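Adhesin competence repressor (Streptococcus pyogenes serotype M3, PDB 5JLU) represses transcription in response to zinc, binding DNA as a metal-sensing regulator of the MarR family. Local coordinates at residues Lys10-Asn13 with Leu14-Ile18; Lys76-Lys80 with Gln81-Ala85; Glu99-Glu102 with Leu103-Pro106; His114-Glu117 with Thr118-Val121; Phe140-Val143 with Phe144-Leu148. All coordinates share one frame; numbering follows the deposited sequence.

Interaction 1: residues Lys10-Asn13 with Leu14-Ile18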
loop_
_atom_site.group_PDB
_atom_site.type_symbol
_atom_site.label_atom_id
_atom_site.label_comp_id
_atom_site.label_asym_id
_atom_site.label_seq_id
_atom_site.Cartn_x
_atom_site.Cartn_y
_atom_site.Cartn_z
ATOM N N LYS A 10 -8.241 6.122 -12.466
ATOM C CA LYS A 10 -6.822 6.270 -12.331
ATOM C C LYS A 10 -6.434 6.334 -10.892
ATOM O O LYS A 10 -5.328 5.906 -10.596
ATOM C CB LYS A 10 -6.287 7.523 -12.992
ATOM C CG LYS A 10 -6.556 7.568 -14.482
ATOM C CD LYS A 10 -5.859 8.792 -15.048
ATOM C CE LYS A 10 -6.178 8.938 -16.526
ATOM N NZ LYS A 10 -5.037 9.566 -17.228
ATOM N N LEU A 11 -7.256 6.952 -10.022
ATOM C CA LEU A 11 -6.905 6.948 -8.625
ATOM C C LEU A 11 -6.919 5.506 -8.070
ATOM O O LEU A 11 -6.030 5.146 -7.312
ATOM C CB LEU A 11 -7.795 7.817 -7.768
ATOM C CG LEU A 11 -7.575 9.307 -7.695
ATOM C CD1 LEU A 11 -8.649 9.943 -6.823
ATOM C CD2 LEU A 11 -6.209 9.569 -7.094
ATOM N N ASP A 12 -7.927 4.711 -8.452
ATOM C CA ASP A 12 -8.078 3.337 -8.014
ATOM C C ASP A 12 -6.803 2.590 -8.411
ATOM O O ASP A 12 -6.193 1.918 -7.557
ATOM C CB ASP A 12 -9.304 2.723 -8.675
ATOM C CG ASP A 12 -9.634 1.307 -8.164
ATOM O OD1 ASP A 12 -9.681 1.082 -6.942
ATOM O OD2 ASP A 12 -9.882 0.423 -8.999
ATOM N N ASN A 13 -6.358 2.794 -9.656
ATOM C CA ASN A 13 -5.122 2.177 -10.167
ATOM C C ASN A 13 -3.904 2.690 -9.480
ATOM O O ASN A 13 -3.010 1.923 -9.257
ATOM C CB ASN A 13 -4.966 2.264 -11.679
ATOM C CG ASN A 13 -6.081 1.518 -12.412
ATOM O OD1 ASN A 13 -6.534 0.473 -11.967
ATOM N ND2 ASN A 13 -6.518 2.050 -13.537
ATOM N N LEU A 14 -3.902 3.946 -9.068
ATOM C CA LEU A 14 -2.765 4.489 -8.341
ATOM C C LEU A 14 -2.652 3.781 -7.011
ATOM O O LEU A 14 -1.611 3.292 -6.664
ATOM C CB LEU A 14 -2.888 5.989 -8.181
ATOM C CG LEU A 14 -1.755 6.695 -7.441
ATOM C CD1 LEU A 14 -0.417 6.559 -8.154
ATOM C CD2 LEU A 14 -2.144 8.150 -7.326
ATOM N N VAL A 15 -3.748 3.671 -6.280
ATOM C CA VAL A 15 -3.714 2.942 -5.036
ATOM C C VAL A 15 -3.220 1.458 -5.199
ATOM O O VAL A 15 -2.443 0.919 -4.352
ATOM C CB VAL A 15 -5.085 3.090 -4.357
ATOM C CG1 VAL A 15 -5.232 2.245 -3.105
ATOM C CG2 VAL A 15 -5.330 4.539 -3.998
ATOM N N ASN A 16 -3.655 0.809 -6.289
ATOM C CA ASN A 16 -3.325 -0.587 -6.510
ATOM C C ASN A 16 -1.880 -0.753 -6.807
ATOM O O ASN A 16 -1.288 -1.752 -6.313
ATOM C CB ASN A 16 -4.170 -1.242 -7.664
ATOM C CG ASN A 16 -5.635 -1.412 -7.275
ATOM O OD1 ASN A 16 -6.002 -1.367 -6.075
ATOM N ND2 ASN A 16 -6.472 -1.565 -8.250
ATOM N N THR A 17 -1.319 0.176 -7.597
ATOM C CA THR A 17 0.090 0.082 -7.948
ATOM C C THR A 17 0.939 0.339 -6.712
ATOM O O THR A 17 1.919 -0.407 -6.467
ATOM C CB THR A 17 0.567 0.888 -9.211
ATOM O OG1 THR A 17 1.322 2.017 -8.831
ATOM C CG2 THR A 17 -0.487 1.235 -10.105
ATOM N N ILE A 18 0.508 1.226 -5.835
ATOM C CA ILE A 18 1.222 1.348 -4.524
ATOM C C ILE A 18 1.156 0.055 -3.752
ATOM O O ILE A 18 2.156 -0.407 -3.247
ATOM C CB ILE A 18 0.717 2.512 -3.668
ATOM C CG1 ILE A 18 1.161 3.848 -4.299
ATOM C CG2 ILE A 18 1.202 2.430 -2.205
ATOM C CD1 ILE A 18 0.277 4.983 -3.874
HETATM O O HOH W 1 -9.450 -2.295 -8.637
#
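N16 folds back along helix 7-23 toward D12, one turn earlier, in an i, i+4 pairing on the N-terminal helix of this MarR-type winged-helix protein. From CB onward its side chain stays near the carbonyl oxygen of D12. CB lies 3.8 Å from D12 O, and CG approaches to 3.4 Å with its first torsion turned beside the backbone N (chi1 -70°). The amide then straddles that oxygen, OD1 and ND2 each 3.6 Å from it, while the same D12 O accepts the backbone bond from N16 N. The terminal ND2 stops 4.0 Å short of D12 OD2, with the amide and carboxylate planes 69° apart, and the two polar ends are joined through water.

Another flank is apolar. The side chains of L11 and L14 touch lightly, CD2 to CD2 at 4.3 Å, and L11 together with V15 packs on F144 of helix 131-149. The second subunit reaches the helix from more than one side: K10 NZ forms a salt bridge with D138 of that subunit, and D12 OD1, on another side, is hydrogen-bonded to its H115 ND1, a zinc ligand. The other carboxylate oxygen, D12 OD2, accepts from the bridging water at 2.8 Å, and that water in turn accepts from N16 ND2 at 3.1 Å.

Interaction 2: residues Lys76-Lys80 with Gln81-Ala85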
loop_
_atom_site.group_PDB
_atom_site.type_symbol
_atom_site.label_atom_id
_atom_site.label_comp_id
_atom_site.label_asym_id
_atom_site.label_seq_id
_atom_site.Cartn_x
_atom_site.Cartn_y
_atom_site.Cartn_z
ATOM N N LYS A 76 4.589 -6.057 20.119
ATOM C CA LYS A 76 4.874 -7.412 20.618
ATOM C C LYS A 76 5.740 -8.247 19.649
ATOM O O LYS A 76 6.746 -8.884 20.027
ATOM C CB LYS A 76 3.595 -8.128 20.931
ATOM C CG LYS A 76 3.046 -7.771 22.304
ATOM C CD LYS A 76 1.663 -8.414 22.527
ATOM C CE LYS A 76 1.098 -7.747 23.814
ATOM N NZ LYS A 76 -0.323 -8.168 24.058
ATOM N N SER A 77 5.380 -8.203 18.384
ATOM C CA SER A 77 6.177 -8.947 17.376
ATOM C C SER A 77 7.586 -8.375 17.261
ATOM O O SER A 77 8.557 -9.091 17.106
ATOM C CB SER A 77 5.413 -8.913 16.025
ATOM O OG SER A 77 6.233 -9.198 14.954
ATOM N N LEU A 78 7.727 -7.067 17.362
ATOM C CA LEU A 78 9.060 -6.454 17.358
ATOM C C LEU A 78 9.938 -6.837 18.579
ATOM O O LEU A 78 11.143 -7.132 18.455
ATOM C CB LEU A 78 8.918 -4.928 17.258
ATOM C CG LEU A 78 8.491 -4.425 15.856
ATOM C CD1 LEU A 78 8.241 -2.951 15.865
ATOM C CD2 LEU A 78 9.599 -4.723 14.878
ATOM N N VAL A 79 9.345 -6.770 19.766
ATOM C CA VAL A 79 10.032 -7.217 20.967
ATOM C C VAL A 79 10.429 -8.699 20.774
ATOM O O VAL A 79 11.570 -9.065 21.053
ATOM C CB VAL A 79 9.160 -7.056 22.186
ATOM C CG1 VAL A 79 9.792 -7.775 23.419
ATOM C CG2 VAL A 79 8.897 -5.563 22.500
ATOM N N LYS A 80 9.514 -9.526 20.263
ATOM C CA LYS A 80 9.814 -10.951 20.015
ATOM C C LYS A 80 11.029 -11.127 19.097
ATOM O O LYS A 80 11.828 -11.999 19.331
ATOM C CB LYS A 80 8.605 -11.732 19.451
ATOM C CG LYS A 80 8.932 -13.217 19.051
ATOM C CD LYS A 80 8.002 -13.806 17.975
ATOM C CE LYS A 80 8.613 -15.038 17.273
ATOM N NZ LYS A 80 8.510 -14.993 15.788
ATOM N N GLN A 81 11.201 -10.242 18.117
ATOM C CA GLN A 81 12.369 -10.283 17.209
ATOM C C GLN A 81 13.569 -9.500 17.689
ATOM O O GLN A 81 14.467 -9.198 16.895
ATOM C CB GLN A 81 11.941 -9.814 15.824
ATOM C CG GLN A 81 10.779 -10.676 15.282
ATOM C CD GLN A 81 10.293 -10.152 13.906
ATOM O OE1 GLN A 81 10.939 -10.378 12.886
ATOM N NE2 GLN A 81 9.180 -9.449 13.886
ATOM N N ASP A 82 13.586 -9.150 18.978
ATOM C CA ASP A 82 14.710 -8.445 19.574
ATOM C C ASP A 82 14.973 -7.091 18.900
ATOM O O ASP A 82 16.128 -6.650 18.771
ATOM C CB ASP A 82 15.957 -9.334 19.492
ATOM C CG ASP A 82 15.812 -10.625 20.296
ATOM O OD1 ASP A 82 15.359 -10.589 21.473
ATOM O OD2 ASP A 82 16.144 -11.691 19.745
ATOM N N MET A 83 13.903 -6.419 18.494
ATOM C CA MET A 83 14.029 -5.147 17.767
ATOM C C MET A 83 13.829 -3.938 18.682
ATOM O O MET A 83 14.359 -2.880 18.434
ATOM C CB MET A 83 13.012 -5.171 16.608
ATOM C CG MET A 83 13.580 -4.753 15.290
ATOM S SD MET A 83 14.893 -5.819 14.721
ATOM C CE MET A 83 14.006 -6.605 13.400
ATOM N N LEU A 84 13.034 -4.097 19.730
ATOM C CA LEU A 84 12.653 -3.013 20.669
ATOM C C LEU A 84 12.767 -3.513 22.060
ATOM O O LEU A 84 12.572 -4.681 22.294
ATOM C CB LEU A 84 11.133 -2.616 20.554
ATOM C CG LEU A 84 10.660 -1.868 19.321
ATOM C CD1 LEU A 84 9.220 -1.460 19.298
ATOM C CD2 LEU A 84 11.546 -0.669 19.104
ATOM N N ALA A 85 12.971 -2.589 22.982
ATOM C CA ALA A 85 12.909 -2.871 24.389
ATOM C C ALA A 85 12.116 -1.746 25.032
ATOM O O ALA A 85 12.201 -0.582 24.629
ATOM C CB ALA A 85 14.309 -2.940 24.986
#
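Q81 curls back over the last turn of helix 68-80 and grips S77 twice. Its backbone N donates to S77 O at 3.1 Å, and its side-chain NE2 reaches the same oxygen at 3.3 Å from the opposite face of the carbonyl plane. The side-chain donor stands well above that plane, 70° out of it, whereas S77 O lies almost in the plane of the Q81 amide. A weak bond from NE2 to S77 OG, 3.1 Å long, is added. The torsion that sets this up swings Q81 CG beside its own N (chi1 -57°), bringing CG over S77 O before the amide is reached.

Beneath this polar end the chain turns. D82, with positive phi, lets M83 N return to L78 O at 2.9 Å while D82 N bonds to V79 O. The same two residues, L78 and M83, also touch by side chains: L78 CD2 lies against M83 CB at 3.9 Å. On the other branch L78 CD1 meets L84 CD1 at 3.9 Å, and V79 CG2 rests crosswise on L84 CB.

A second layer fixes these groups. Q43 NE2 is hydrogen-bonded to S77 OG, and L47 of helix 41-52 backs both M83 and L84. The paired bonds and the apolar contact across them make a Schellman motif, here turning the chain from helix 68-80, which by its position in the MarR winged helix-turn-helix is probably the recognition helix, into the first strand of the wing.

Interaction 3: residues Glu99-Glu102 with Leu103-Pro106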
loop_
_atom_site.group_PDB
_atom_site.type_symbol
_atom_site.label_atom_id
_atom_site.label_comp_id
_atom_site.label_asym_id
_atom_site.label_seq_id
_atom_site.Cartn_x
_atom_site.Cartn_y
_atom_site.Cartn_z
ATOM N N GLU A 99 12.169 1.831 22.857
ATOM C CA GLU A 99 13.309 2.230 22.070
ATOM C C GLU A 99 13.984 1.066 21.387
ATOM O O GLU A 99 13.801 -0.104 21.737
ATOM C CB GLU A 99 14.293 2.987 22.942
ATOM C CG GLU A 99 15.067 2.135 23.900
ATOM C CD GLU A 99 15.753 2.968 24.999
ATOM O OE1 GLU A 99 16.439 2.306 25.794
ATOM O OE2 GLU A 99 15.617 4.237 25.061
ATOM N N LEU A 100 14.759 1.438 20.399
ATOM C CA LEU A 100 15.373 0.491 19.505
ATOM C C LEU A 100 16.517 -0.254 20.232
ATOM O O LEU A 100 17.262 0.360 20.996
ATOM C CB LEU A 100 15.946 1.283 18.306
ATOM C CG LEU A 100 15.082 1.433 17.032
ATOM C CD1 LEU A 100 13.784 2.146 17.307
ATOM C CD2 LEU A 100 15.898 2.157 15.980
ATOM N N THR A 101 16.665 -1.533 19.953
ATOM C CA THR A 101 17.831 -2.248 20.385
ATOM C C THR A 101 18.883 -2.026 19.300
ATOM O O THR A 101 18.557 -1.595 18.199
ATOM C CB THR A 101 17.570 -3.715 20.453
ATOM O OG1 THR A 101 17.251 -4.199 19.127
ATOM C CG2 THR A 101 16.430 -4.020 21.481
ATOM N N GLU A 102 20.130 -2.351 19.617
ATOM C CA GLU A 102 21.263 -2.199 18.694
ATOM C C GLU A 102 21.030 -2.850 17.377
ATOM O O GLU A 102 21.358 -2.287 16.333
ATOM C CB GLU A 102 22.583 -2.788 19.284
ATOM C CG GLU A 102 23.787 -1.904 18.964
ATOM C CD GLU A 102 23.557 -0.438 19.343
ATOM O OE1 GLU A 102 22.963 -0.165 20.428
ATOM O OE2 GLU A 102 23.944 0.446 18.538
ATOM N N LEU A 103 20.509 -4.070 17.445
ATOM C CA LEU A 103 20.156 -4.847 16.250
ATOM C C LEU A 103 19.135 -4.156 15.275
ATOM O O LEU A 103 19.084 -4.469 14.059
ATOM C CB LEU A 103 19.573 -6.180 16.730
ATOM C CG LEU A 103 19.051 -7.188 15.718
ATOM C CD1 LEU A 103 20.244 -7.807 15.010
ATOM C CD2 LEU A 103 18.189 -8.261 16.384
ATOM N N ALA A 104 18.286 -3.277 15.812
ATOM C CA ALA A 104 17.221 -2.606 14.982
ATOM C C ALA A 104 17.768 -1.428 14.214
ATOM O O ALA A 104 17.231 -1.065 13.187
ATOM C CB ALA A 104 16.119 -2.124 15.872
ATOM N N LYS A 105 18.820 -0.815 14.745
ATOM C CA LYS A 105 19.311 0.472 14.237
ATOM C C LYS A 105 19.725 0.473 12.781
ATOM O O LYS A 105 19.296 1.355 12.063
ATOM C CB LYS A 105 20.419 1.040 15.130
ATOM C CG LYS A 105 19.846 1.590 16.426
ATOM C CD LYS A 105 20.880 1.989 17.471
ATOM C CE LYS A 105 20.235 2.057 18.850
ATOM N NZ LYS A 105 20.670 3.234 19.650
ATOM N N PRO A 106 20.515 -0.525 12.336
ATOM C CA PRO A 106 20.775 -0.630 10.893
ATOM C C PRO A 106 19.531 -0.877 10.073
ATOM O O PRO A 106 19.478 -0.429 8.958
ATOM C CB PRO A 106 21.699 -1.865 10.763
ATOM C CG PRO A 106 21.885 -2.415 12.163
ATOM C CD PRO A 106 21.481 -1.320 13.114
#
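E102 and K105 run together on the outer side of the turn that leads from strand 96-100 into helix 105-127. The glutamate bends at its second torsion (chi2 51°), which brings the carboxylate over the lysine's aliphatic chain: OE2 lies 3.6 Å from K105 CD. The charged ends do not close on each other, for E102 OE1 remains 4.2 Å from K105 NZ, beyond salt-bridge range. Their backbones are joined by a weak bond, K105 N to E102 O at 3.3 Å. The next residue, P106, has no N-H to offer, and its ring CD comes to the same oxygen instead, at 3.4 Å.

L100 works on the inner side. Its CG sits against A104 CB at 3.9 Å, and CD2 reaches obliquely to K105 CG at 4.0 Å, so the lysine's methylenes are held between a leucine methyl and a carboxylate. L100 also leans on L50 and S51 of helix 41-52. Between the two layers, A104 N donates to T101 O at 2.9 Å from well above the carbonyl plane (54° out of it), and T101 OG1 is hydrogen-bonded to D82 O, in the turn that follows helix 68-80.

The turn is thus carried by one sound and one weak backbone bond and by apolar contact, while the exposed glutamate and lysine ends probably add only a loose, solvent-screened attraction.

Interaction 4: residues His114-Glu117 with Thr118-Val121. With ZN (zinc ion), chain B.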
loop_
_atom_site.group_PDB
_atom_site.type_symbol
_atom_site.label_atom_id
_atom_site.label_comp_id
_atom_site.label_asym_id
_atom_site.label_seq_id
_atom_site.Cartn_x
_atom_site.Cartn_y
_atom_site.Cartn_z
ATOM N N HIS A 114 15.897 4.736 2.349
ATOM C CA HIS A 114 14.966 4.520 1.210
ATOM C C HIS A 114 13.810 5.553 1.129
ATOM O O HIS A 114 13.397 5.909 0.028
ATOM C CB HIS A 114 14.388 3.084 1.206
ATOM C CG HIS A 114 15.386 2.024 0.806
ATOM N ND1 HIS A 114 15.016 0.732 0.485
ATOM C CD2 HIS A 114 16.736 2.074 0.651
ATOM C CE1 HIS A 114 16.090 0.033 0.157
ATOM N NE2 HIS A 114 17.147 0.826 0.246
ATOM N N HIS A 115 13.281 6.002 2.272
ATOM C CA HIS A 115 12.333 7.124 2.316
ATOM C C HIS A 115 12.968 8.439 1.798
ATOM O O HIS A 115 12.304 9.172 1.061
ATOM C CB HIS A 115 11.615 7.275 3.680
ATOM C CG HIS A 115 10.461 6.334 3.791
ATOM N ND1 HIS A 115 9.224 6.606 3.227
ATOM C CD2 HIS A 115 10.387 5.063 4.268
ATOM C CE1 HIS A 115 8.442 5.556 3.353
ATOM N NE2 HIS A 115 9.104 4.626 4.028
ATOM N N ASP A 116 14.223 8.684 2.176
ATOM C CA ASP A 116 14.935 9.872 1.741
ATOM C C ASP A 116 15.106 9.828 0.239
ATOM O O ASP A 116 14.781 10.792 -0.444
ATOM C CB ASP A 116 16.275 10.045 2.448
ATOM C CG ASP A 116 16.113 10.366 3.922
ATOM O OD1 ASP A 116 15.148 11.044 4.278
ATOM O OD2 ASP A 116 16.946 9.947 4.742
ATOM N N GLU A 117 15.472 8.688 -0.308
ATOM C CA GLU A 117 15.608 8.631 -1.750
ATOM C C GLU A 117 14.293 8.838 -2.429
ATOM O O GLU A 117 14.264 9.514 -3.455
ATOM C CB GLU A 117 16.286 7.345 -2.221
ATOM C CG GLU A 117 17.754 7.281 -1.749
ATOM C CD GLU A 117 18.485 5.945 -2.026
ATOM O OE1 GLU A 117 17.847 4.854 -2.165
ATOM O OE2 GLU A 117 19.746 5.994 -2.075
ATOM N N THR A 118 13.200 8.306 -1.877
ATOM C CA THR A 118 11.922 8.444 -2.582
ATOM C C THR A 118 11.465 9.941 -2.562
ATOM O O THR A 118 10.747 10.339 -3.442
ATOM C CB THR A 118 10.784 7.580 -2.000
ATOM O OG1 THR A 118 10.524 8.019 -0.666
ATOM C CG2 THR A 118 11.142 6.094 -1.951
ATOM N N LEU A 119 11.786 10.698 -1.518
ATOM C CA LEU A 119 11.546 12.115 -1.474
ATOM C C LEU A 119 12.162 12.863 -2.671
ATOM O O LEU A 119 11.522 13.741 -3.248
ATOM C CB LEU A 119 12.044 12.731 -0.147
ATOM C CG LEU A 119 11.289 12.355 1.092
ATOM C CD1 LEU A 119 11.939 13.014 2.284
ATOM C CD2 LEU A 119 9.836 12.819 1.008
ATOM N N ASN A 120 13.345 12.469 -3.105
ATOM C CA ASN A 120 13.886 13.044 -4.336
ATOM C C ASN A 120 13.105 12.685 -5.541
ATOM O O ASN A 120 12.981 13.466 -6.479
ATOM C CB ASN A 120 15.359 12.634 -4.532
ATOM C CG ASN A 120 16.223 13.017 -3.331
ATOM O OD1 ASN A 120 15.804 13.795 -2.468
ATOM N ND2 ASN A 120 17.376 12.394 -3.206
ATOM N N VAL A 121 12.572 11.471 -5.561
ATOM C CA VAL A 121 11.708 11.089 -6.632
ATOM C C VAL A 121 10.470 11.934 -6.671
ATOM O O VAL A 121 10.011 12.370 -7.747
ATOM C CB VAL A 121 11.359 9.597 -6.590
ATOM C CG1 VAL A 121 10.301 9.251 -7.638
ATOM C CG2 VAL A 121 12.638 8.746 -6.810
HETATM ZN ZN ZN B . 8.197 2.885 4.797
HETATM O O HOH W 2 6.383 3.216 3.644
HETATM O O HOH W 3 7.405 0.885 5.252
HETATM O O HOH W 4 8.922 2.048 3.100
#
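H115 O carries two donors that arrive from the same face of its carbonyl plane, one of them a side chain. T118 OG1 gives its hydrogen to this oxygen at 2.7 Å, and L119 N adds the ordinary helical bond at 3.0 Å. The threonine manages this because OG1 sits between its own N and carbonyl carbon (chi1 63°), turned back against the preceding helical turn. The same rotation pushes the methyl CG2 close to H114 O, 3.0 Å away, a tight fit beside the bond from T118 N to that oxygen. L119 CG comes within 3.3 Å of H115 O, which thus lies among two donors and a leucine.

These residues form one face of helix 105-127, the long dimerization helix of this MarR-type fold, and the ring of H115 turns from it toward the metal. H115 NE2 binds zinc at 2.1 Å, and H45 and H111 supply the other two protein ligands; H111 stands one helical turn before H115, a common spacing for two histidines on one metal. Three waters bring the count to six, and water 2 lies at the edge of the H115 ring, in its plane. With the metal bond, ND1's partner D12 of the second subunit, a second-shell carboxylate, holds the ring's rotation and would be expected to polarise the imidazole toward stronger metal binding. Water 4 is bound 2.0 Å from the zinc, and water 3 at 2.2 Å.

Interaction 5: residues Phe140-Val143 with Phe144-Leu148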
loop_
_atom_site.group_PDB
_atom_site.type_symbol
_atom_site.label_atom_id
_atom_site.label_comp_id
_atom_site.label_asym_id
_atom_site.label_seq_id
_atom_site.Cartn_x
_atom_site.Cartn_y
_atom_site.Cartn_z
ATOM N N PHE A 140 -5.240 18.800 -3.839
ATOM C CA PHE A 140 -5.625 17.406 -4.082
ATOM C C PHE A 140 -5.023 16.412 -3.058
ATOM O O PHE A 140 -5.765 15.624 -2.443
ATOM C CB PHE A 140 -5.281 17.001 -5.513
ATOM C CG PHE A 140 -5.446 15.563 -5.770
ATOM C CD1 PHE A 140 -6.706 14.999 -5.773
ATOM C CD2 PHE A 140 -4.331 14.756 -5.984
ATOM C CE1 PHE A 140 -6.851 13.641 -5.980
ATOM C CE2 PHE A 140 -4.466 13.398 -6.164
ATOM C CZ PHE A 140 -5.727 12.848 -6.162
ATOM N N VAL A 141 -3.719 16.466 -2.813
ATOM C CA VAL A 141 -3.114 15.447 -1.946
ATOM C C VAL A 141 -3.624 15.584 -0.549
ATOM O O VAL A 141 -3.804 14.565 0.141
ATOM C CB VAL A 141 -1.561 15.357 -1.965
ATOM C CG1 VAL A 141 -1.060 15.193 -3.371
ATOM C CG2 VAL A 141 -0.886 16.525 -1.315
ATOM N N THR A 142 -3.911 16.826 -0.160
ATOM C CA THR A 142 -4.441 17.118 1.156
ATOM C C THR A 142 -5.803 16.478 1.355
ATOM O O THR A 142 -5.954 15.736 2.337
ATOM C CB THR A 142 -4.510 18.627 1.435
ATOM O OG1 THR A 142 -3.200 19.182 1.318
ATOM C CG2 THR A 142 -5.037 18.894 2.860
ATOM N N VAL A 143 -6.769 16.727 0.443
ATOM C CA VAL A 143 -8.096 16.109 0.621
ATOM C C VAL A 143 -8.093 14.573 0.482
ATOM O O VAL A 143 -8.841 13.860 1.145
ATOM C CB VAL A 143 -9.204 16.712 -0.288
ATOM C CG1 VAL A 143 -9.386 18.195 -0.012
ATOM C CG2 VAL A 143 -8.956 16.509 -1.749
ATOM N N PHE A 144 -7.269 14.091 -0.439
ATOM C CA PHE A 144 -7.152 12.669 -0.654
ATOM C C PHE A 144 -6.684 11.996 0.626
ATOM O O PHE A 144 -7.276 11.036 1.059
ATOM C CB PHE A 144 -6.207 12.412 -1.824
ATOM C CG PHE A 144 -6.191 11.023 -2.327
ATOM C CD1 PHE A 144 -7.163 10.103 -2.013
ATOM C CD2 PHE A 144 -5.186 10.630 -3.140
ATOM C CE1 PHE A 144 -7.118 8.822 -2.527
ATOM C CE2 PHE A 144 -5.129 9.332 -3.631
ATOM C CZ PHE A 144 -6.102 8.444 -3.341
ATOM N N ALA A 145 -5.630 12.530 1.225
ATOM C CA ALA A 145 -5.060 11.966 2.452
ATOM C C ALA A 145 -6.099 11.983 3.566
ATOM O O ALA A 145 -6.208 11.003 4.228
ATOM C CB ALA A 145 -3.813 12.736 2.894
ATOM N N GLU A 146 -6.851 13.078 3.731
ATOM C CA GLU A 146 -7.946 13.154 4.707
ATOM C C GLU A 146 -8.955 12.061 4.489
ATOM O O GLU A 146 -9.253 11.282 5.372
ATOM C CB GLU A 146 -8.662 14.498 4.628
ATOM C CG GLU A 146 -7.830 15.618 5.223
ATOM C CD GLU A 146 -8.398 17.016 4.990
ATOM O OE1 GLU A 146 -7.692 17.995 5.341
ATOM O OE2 GLU A 146 -9.525 17.158 4.459
ATOM N N GLU A 147 -9.439 11.973 3.274
ATOM C CA GLU A 147 -10.315 10.892 2.935
ATOM C C GLU A 147 -9.781 9.483 3.280
ATOM O O GLU A 147 -10.420 8.771 4.068
ATOM C CB GLU A 147 -10.694 10.960 1.466
ATOM C CG GLU A 147 -11.994 10.229 1.167
ATOM C CD GLU A 147 -13.164 10.783 1.984
ATOM O OE1 GLU A 147 -13.703 10.026 2.811
ATOM O OE2 GLU A 147 -13.495 11.975 1.820
ATOM N N LEU A 148 -8.637 9.093 2.692
ATOM C CA LEU A 148 -7.942 7.798 2.972
ATOM C C LEU A 148 -7.636 7.500 4.436
ATOM O O LEU A 148 -7.509 6.325 4.795
ATOM C CB LEU A 148 -6.625 7.690 2.217
ATOM C CG LEU A 148 -6.797 7.302 0.759
ATOM C CD1 LEU A 148 -5.417 7.370 0.126
ATOM C CD2 LEU A 148 -7.464 5.938 0.528
#
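F144 N donates to F140 O at 2.9 Å, one of the i to i+4 bonds that run through helix 131-149, the C-terminal helix of this MarR-type fold and part of its dimer interface. The side chains of the same two residues lie alongside one another and point the same way, each with CG anti to its own N (chi1 171° in F140). Their planes are 30° apart, but the rings are slid so far, 5.5 Å between centroids, that they hardly overlap. Contact is made by F140 CZ against F144 CD2, at 3.8 Å, while F144 CB stands over one face of the F140 ring. Both rings also pack on L125 of the second subunit.

On the outer side T142 and E146 run parallel, T142 CG2 lying 3.7 Å from E146 OE1. T142 OG1 turns elsewhere: it is hydrogen-bonded to D138 O in the turn before and to K10 NZ of the second subunit. Further along, E147 N bonds to V143 O at 2.9 Å. L148, one turn on, covers part of the F144 ring: its CD1 sits 3.4 Å above one face, displaced toward the rim.

Each contact joins consecutive residues, so none closes a long loop and the five follow in series without nesting or crossing. Interaction 1, on the N-terminal helix 7-23, packs directly on interaction 5 near the C terminus, L11 CD2 reaching F140 CZ at 3.4 Å, which joins the N-terminal and C-terminal helices. Interactions 2 and 3 touch at the far side of the chain's centre: they lie at the start and finish of the wing, where A85 N bonds to E99 O between neighbouring strands. Interaction 4 shares helix 105-127 with interaction 3, where the chain leaves the wing and enters that helix. Interactions 1, 4 and 5 all meet the second subunit, linking the zinc site to the dimer interface.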